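Local coordinates for peptidase M16 C-terminal domain-containing protein (PDB 3D3Y) that is of unknown function but is related to the M16 metallopeptidases and probably binds a metal ion, at residues N53-P58 / N121-Q126; E198-I203 / T224-G229. One frame throughout, in Å; residues are numbered along the deposited sequence.

Contact 1: N53-P58 / N121-Q126; sequences NSLNYP and NIQAGQ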
loop_
_atom_site.group_PDB
_atom_site.type_symbol
_atom_site.label_atom_id
_atom_site.label_comp_id
_atom_site.label_asym_id
_atom_site.label_seq_id
_atom_site.Cartn_x
_atom_site.Cartn_y
_atom_site.Cartn_z
ATOM N N ASN A 53 -6.244 3.723 22.444
ATOM C CA ASN A 53 -7.297 3.978 23.428
ATOM C C ASN A 53 -8.262 5.011 22.873
ATOM O O ASN A 53 -8.001 5.606 21.811
ATOM C CB ASN A 53 -6.728 4.350 24.827
ATOM C CG ASN A 53 -5.908 5.638 24.830
ATOM O OD1 ASN A 53 -6.339 6.649 24.283
ATOM N ND2 ASN A 53 -4.720 5.608 25.493
ATOM N N SER A 54 -9.384 5.215 23.566
ATOM C CA SER A 54 -10.349 6.238 23.163
ATOM C C SER A 54 -10.869 6.921 24.427
ATOM O O SER A 54 -10.512 6.529 25.537
ATOM C CB SER A 54 -11.491 5.621 22.333
ATOM O OG SER A 54 -12.351 4.826 23.144
ATOM N N LEU A 55 -11.732 7.913 24.265
ATOM C CA LEU A 55 -12.261 8.649 25.432
ATOM C C LEU A 55 -12.849 7.714 26.500
ATOM O O LEU A 55 -12.615 7.899 27.704
ATOM C CB LEU A 55 -13.347 9.616 24.990
ATOM C CG LEU A 55 -13.832 10.592 26.050
ATOM C CD1 LEU A 55 -12.713 11.595 26.381
ATOM C CD2 LEU A 55 -15.108 11.285 25.559
ATOM N N ASN A 56 -13.638 6.738 26.055
ATOM C CA ASN A 56 -14.396 5.872 26.964
ATOM C C ASN A 56 -13.775 4.495 27.188
ATOM O O ASN A 56 -14.236 3.748 28.053
ATOM C CB ASN A 56 -15.858 5.774 26.519
ATOM C CG ASN A 56 -16.556 7.135 26.552
ATOM O OD1 ASN A 56 -16.471 7.865 27.555
ATOM N ND2 ASN A 56 -17.207 7.499 25.449
ATOM N N TYR A 57 -12.720 4.183 26.432
ATOM C CA TYR A 57 -11.817 3.066 26.736
ATOM C C TYR A 57 -10.406 3.653 26.895
ATOM O O TYR A 57 -9.554 3.498 26.010
ATOM C CB TYR A 57 -11.886 2.001 25.625
ATOM C CG TYR A 57 -13.312 1.591 25.359
ATOM C CD1 TYR A 57 -14.031 0.876 26.311
ATOM C CD2 TYR A 57 -13.965 1.970 24.180
ATOM C CE1 TYR A 57 -15.363 0.532 26.097
ATOM C CE2 TYR A 57 -15.312 1.603 23.949
ATOM C CZ TYR A 57 -15.996 0.892 24.925
ATOM O OH TYR A 57 -17.324 0.531 24.735
ATOM N N PRO A 58 -10.187 4.402 27.996
ATOM C CA PRO A 58 -9.033 5.325 28.122
ATOM C C PRO A 58 -7.656 4.706 28.254
ATOM O O PRO A 58 -6.675 5.430 28.354
ATOM C CB PRO A 58 -9.366 6.160 29.369
ATOM C CG PRO A 58 -10.328 5.355 30.160
ATOM C CD PRO A 58 -11.092 4.486 29.162
ATOM N N ASN A 121 -9.686 9.979 22.262
ATOM C CA ASN A 121 -9.206 10.405 23.562
ATOM C C ASN A 121 -8.649 11.835 23.483
ATOM O O ASN A 121 -7.445 12.066 23.616
ATOM C CB ASN A 121 -8.159 9.407 24.073
ATOM C CG ASN A 121 -7.878 9.567 25.563
ATOM O OD1 ASN A 121 -8.536 10.354 26.253
ATOM N ND2 ASN A 121 -6.882 8.812 26.070
ATOM N N ILE A 122 -9.550 12.779 23.222
ATOM C CA ILE A 122 -9.194 14.187 23.105
ATOM C C ILE A 122 -9.884 14.924 24.227
ATOM O O ILE A 122 -11.090 14.688 24.481
ATOM C CB ILE A 122 -9.637 14.778 21.720
ATOM C CG1 ILE A 122 -8.986 13.989 20.552
ATOM C CG2 ILE A 122 -9.386 16.323 21.659
ATOM C CD1 ILE A 122 -9.407 14.452 19.187
ATOM N N GLN A 123 -9.128 15.790 24.917
ATOM C CA GLN A 123 -9.683 16.664 25.950
ATOM C C GLN A 123 -9.379 18.107 25.643
ATOM O O GLN A 123 -8.218 18.472 25.417
ATOM C CB GLN A 123 -9.126 16.349 27.341
ATOM C CG GLN A 123 -9.640 15.046 27.923
ATOM C CD GLN A 123 -8.810 13.904 27.448
ATOM O OE1 GLN A 123 -7.613 14.081 27.180
ATOM N NE2 GLN A 123 -9.414 12.720 27.339
ATOM N N ALA A 124 -10.420 18.935 25.657
ATOM C CA ALA A 124 -10.291 20.369 25.304
ATOM C C ALA A 124 -9.325 20.583 24.134
ATOM O O ALA A 124 -8.347 21.338 24.225
ATOM C CB ALA A 124 -9.910 21.194 26.519
ATOM N N GLY A 125 -9.613 19.888 23.036
ATOM C CA GLY A 125 -8.911 20.043 21.766
ATOM C C GLY A 125 -7.531 19.472 21.592
ATOM O O GLY A 125 -6.873 19.777 20.592
ATOM N N GLN A 126 -7.045 18.688 22.556
ATOM C CA GLN A 126 -5.748 18.014 22.402
ATOM C C GLN A 126 -5.855 16.555 22.790
ATOM O O GLN A 126 -6.563 16.213 23.754
ATOM C CB GLN A 126 -4.660 18.685 23.252
ATOM C CG GLN A 126 -4.416 20.164 22.904
ATOM C CD GLN A 126 -3.269 20.768 23.691
ATOM O OE1 GLN A 126 -2.400 20.046 24.181
ATOM N NE2 GLN A 126 -3.260 22.106 23.818
HETATM O O HOH W 1 -8.414 8.253 20.492
HETATM O O HOH W 2 -6.038 7.894 28.858
#

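Contact 2: E198-I203 / T224-G229; sequences EDQVDI and TPREEG. With EDO (1,2-ethanediol), chain I.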
loop_
_atom_site.group_PDB
_atom_site.type_symbol
_atom_site.label_atom_id
_atom_site.label_comp_id
_atom_site.label_asym_id
_atom_site.label_seq_id
_atom_site.Cartn_x
_atom_site.Cartn_y
_atom_site.Cartn_z
ATOM N N GLU A 198 -13.765 15.927 6.226
ATOM C CA GLU A 198 -13.404 16.133 4.800
ATOM C C GLU A 198 -13.155 14.878 3.923
ATOM O O GLU A 198 -13.339 14.928 2.706
ATOM C CB GLU A 198 -12.199 17.095 4.685
ATOM C CG GLU A 198 -12.347 18.360 5.536
ATOM C CD GLU A 198 -11.404 19.500 5.144
ATOM O OE1 GLU A 198 -10.345 19.264 4.512
ATOM O OE2 GLU A 198 -11.731 20.639 5.502
ATOM N N ASP A 199 -12.733 13.773 4.517
ATOM C CA ASP A 199 -12.313 12.629 3.709
ATOM C C ASP A 199 -13.536 11.940 3.106
ATOM O O ASP A 199 -14.626 11.955 3.703
ATOM C CB ASP A 199 -11.542 11.598 4.554
ATOM C CG ASP A 199 -10.042 11.933 4.752
ATOM O OD1 ASP A 199 -9.585 13.112 4.641
ATOM O OD2 ASP A 199 -9.300 10.960 5.078
ATOM N N GLN A 200 -13.354 11.325 1.937
ATOM C CA GLN A 200 -14.351 10.388 1.416
ATOM C C GLN A 200 -14.269 9.133 2.275
ATOM O O GLN A 200 -13.175 8.635 2.572
ATOM C CB GLN A 200 -14.120 10.072 -0.065
ATOM C CG GLN A 200 -14.486 11.254 -1.001
ATOM C CD GLN A 200 -13.626 12.485 -0.715
ATOM O OE1 GLN A 200 -12.389 12.411 -0.712
ATOM N NE2 GLN A 200 -14.276 13.619 -0.469
ATOM N N VAL A 201 -15.420 8.634 2.707
ATOM C CA VAL A 201 -15.441 7.511 3.641
ATOM C C VAL A 201 -16.217 6.382 2.981
ATOM O O VAL A 201 -17.301 6.608 2.435
ATOM C CB VAL A 201 -16.124 7.915 4.986
ATOM C CG1 VAL A 201 -16.140 6.725 5.969
ATOM C CG2 VAL A 201 -15.387 9.082 5.631
ATOM N N ASP A 202 -15.650 5.181 3.006
ATOM C CA ASP A 202 -16.362 4.004 2.504
ATOM C C ASP A 202 -16.258 2.895 3.544
ATOM O O ASP A 202 -15.199 2.654 4.129
ATOM C CB ASP A 202 -15.840 3.571 1.119
ATOM C CG ASP A 202 -16.280 4.515 0.027
ATOM O OD1 ASP A 202 -17.392 4.337 -0.515
ATOM O OD2 ASP A 202 -15.529 5.471 -0.269
ATOM N N ILE A 203 -17.392 2.260 3.806
ATOM C CA ILE A 203 -17.494 1.261 4.861
ATOM C C ILE A 203 -17.901 -0.011 4.182
ATOM O O ILE A 203 -18.861 -0.024 3.368
ATOM C CB ILE A 203 -18.553 1.660 5.907
ATOM C CG1 ILE A 203 -18.152 2.988 6.548
ATOM C CG2 ILE A 203 -18.699 0.551 6.961
ATOM C CD1 ILE A 203 -19.200 3.570 7.499
ATOM N N THR A 224 -21.040 13.994 8.982
ATOM C CA THR A 224 -21.659 15.102 8.236
ATOM C C THR A 224 -21.369 14.907 6.741
ATOM O O THR A 224 -20.414 14.194 6.390
ATOM C CB THR A 224 -21.083 16.430 8.707
ATOM O OG1 THR A 224 -19.648 16.342 8.680
ATOM C CG2 THR A 224 -21.539 16.711 10.149
ATOM N N PRO A 225 -22.176 15.540 5.851
ATOM C CA PRO A 225 -21.976 15.420 4.407
ATOM C C PRO A 225 -20.636 15.992 4.012
ATOM O O PRO A 225 -20.129 16.903 4.658
ATOM C CB PRO A 225 -23.120 16.294 3.792
ATOM C CG PRO A 225 -24.083 16.452 4.869
ATOM C CD PRO A 225 -23.327 16.398 6.169
ATOM N N ARG A 226 -20.027 15.416 2.992
ATOM C CA ARG A 226 -18.834 16.028 2.402
ATOM C C ARG A 226 -18.806 15.692 0.926
ATOM O O ARG A 226 -19.709 15.022 0.430
ATOM C CB ARG A 226 -17.531 15.634 3.151
ATOM C CG ARG A 226 -16.988 14.232 2.863
ATOM C CD ARG A 226 -17.745 13.067 3.556
ATOM N NE ARG A 226 -18.124 13.324 4.949
ATOM C CZ ARG A 226 -17.321 13.238 6.011
ATOM N NH1 ARG A 226 -16.041 12.885 5.905
ATOM N NH2 ARG A 226 -17.814 13.513 7.213
ATOM N N GLU A 227 -17.797 16.187 0.224
ATOM C CA GLU A 227 -17.652 15.957 -1.213
ATOM C C GLU A 227 -17.652 14.467 -1.530
ATOM O O GLU A 227 -17.041 13.668 -0.815
ATOM C CB GLU A 227 -16.354 16.596 -1.717
ATOM C CG GLU A 227 -16.322 18.110 -1.587
ATOM C CD GLU A 227 -17.194 18.817 -2.618
ATOM O OE1 GLU A 227 -18.163 18.193 -3.126
ATOM O OE2 GLU A 227 -16.920 20.007 -2.921
ATOM N N GLU A 228 -18.334 14.107 -2.607
ATOM C CA GLU A 228 -18.404 12.709 -3.038
ATOM C C GLU A 228 -17.175 12.270 -3.867
ATOM O O GLU A 228 -16.708 11.128 -3.745
ATOM C CB GLU A 228 -19.704 12.481 -3.815
ATOM C CG GLU A 228 -19.989 11.033 -4.155
ATOM C CD GLU A 228 -20.545 10.217 -2.990
ATOM O OE1 GLU A 228 -21.466 10.672 -2.279
ATOM O OE2 GLU A 228 -20.076 9.087 -2.820
ATOM N N GLY A 229 -16.649 13.177 -4.686
ATOM C CA GLY A 229 -15.474 12.902 -5.517
ATOM C C GLY A 229 -14.194 12.611 -4.736
ATOM O O GLY A 229 -13.795 13.372 -3.860
HETATM C C1 EDO I . -17.960 14.709 10.186
HETATM O O1 EDO I . -18.260 13.361 10.504
HETATM C C2 EDO I . -17.643 15.462 11.463
HETATM O O2 EDO I . -17.532 16.833 11.092
#

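Contact 1: N53-P58 / N121-Q126
With chi1 at -165°, CG of N121 swings away from its own backbone N, and N53 sets its CG between backbone N and carbonyl carbon (chi1 63°). These two torsions bring the side-chain amides together, with their planes 74° apart. N121 ND2 donates to N53 OD1 at 2.9 Å. The donor stands above the carbonyl plane of N53 rather than on a lone pair. CB of N121 also lies against N53 OD1, and against the carbonyl carbon of S54. The other end of the N121 amide is taken within its own segment. Q123, bent at chi2, sends NE2 back to N121 OD1 over 2.7 Å, nearly in line with the C=O bond. L55 CD1 lies 3.6 Å from Q123 NE2, against the amide end of Q123. Both polar atoms of the N121 amide, OD1 and ND2, are bonded, which should set which way round it lies. Two waters complete the junction. One links N53 O to N121 N, and the other links P58 O to N121 ND2. N53 ND2 is bonded to T131 OG1, so the N53 amide is also held at both ends. The 53-58 segment joins helix 40-52 to helix 60-69, and S54 touches I116 of helix 105-118. The arrangement is a loop packed on the base of a short beta hairpin, strands 122-123 and 126-127, closed by a type I' turn with a two-residue loop.

Contact 2: E198-I203 / T224-G229
R226 reaches across to the D199 backbone, and its side chain can be followed outward from CB. CB points toward the 198-203 segment. R226 CG lies 3.4 Å from D199 O and a little farther from E198 O. CD passes close to D199 O as well. The chain bends at chi2 (-76°) and again at chi3, which turns the guanidinium edge back to T224 O of its own segment. R226 NE donates to T224 O at 2.8 Å, in the carbonyl plane. NH2 donates to the same oxygen, so two nitrogens grip T224 O side-on. R226 NH1 faces the other segment and donates to D199 O at 2.8 Å, with an N-H...O angle of 162°. V201 CG2 lies 3.9 Å from R226 NH1, obliquely to the group. NH2 also bonds L196 O in helix 185-198. An ethanediol, probably from the crystallisation liquor, sits at the guanidinium edge.

Q200 makes the second link. Its chain bends at chi2, and Q200 NE2 donates to E227 O at 2.8 Å, almost straight at 170°, from above that carbonyl plane. Q200 CG rests 3.5 Å from E228 O. The carboxylate of D199 turns elsewhere, to a salt bridge with R43. The E228 carboxylate accepts hydrogen bonds from N13 and from the backbone of G11.

The bonds tie the 224-229 loop to the end of helix 185-198 and the start of strand 200-207. The buried R226 guanidinium is met here by backbone oxygens of T224, D199 and L196. Its positive charge is probably stabilised by the partial negative charge of these carbonyl oxygens.

How the contacts relate
Contact 1 closes along the chain before contact 2 opens. Their centres are 24 Å apart and their nearest atoms about 14 Å, so they do not touch. Helix 185-198 links them in the fold. I122 of contact 1 packs on A189 and Y192 of this helix, and contact 2 begins at its last residue, E198. Contact 1 lies farther out, 29 Å from the centre of the chain against 21 Å for contact 2. Contact 2 also involves the six-stranded sheet, through strand 200-207. The ethanediol belongs to contact 2 and marks no known active site.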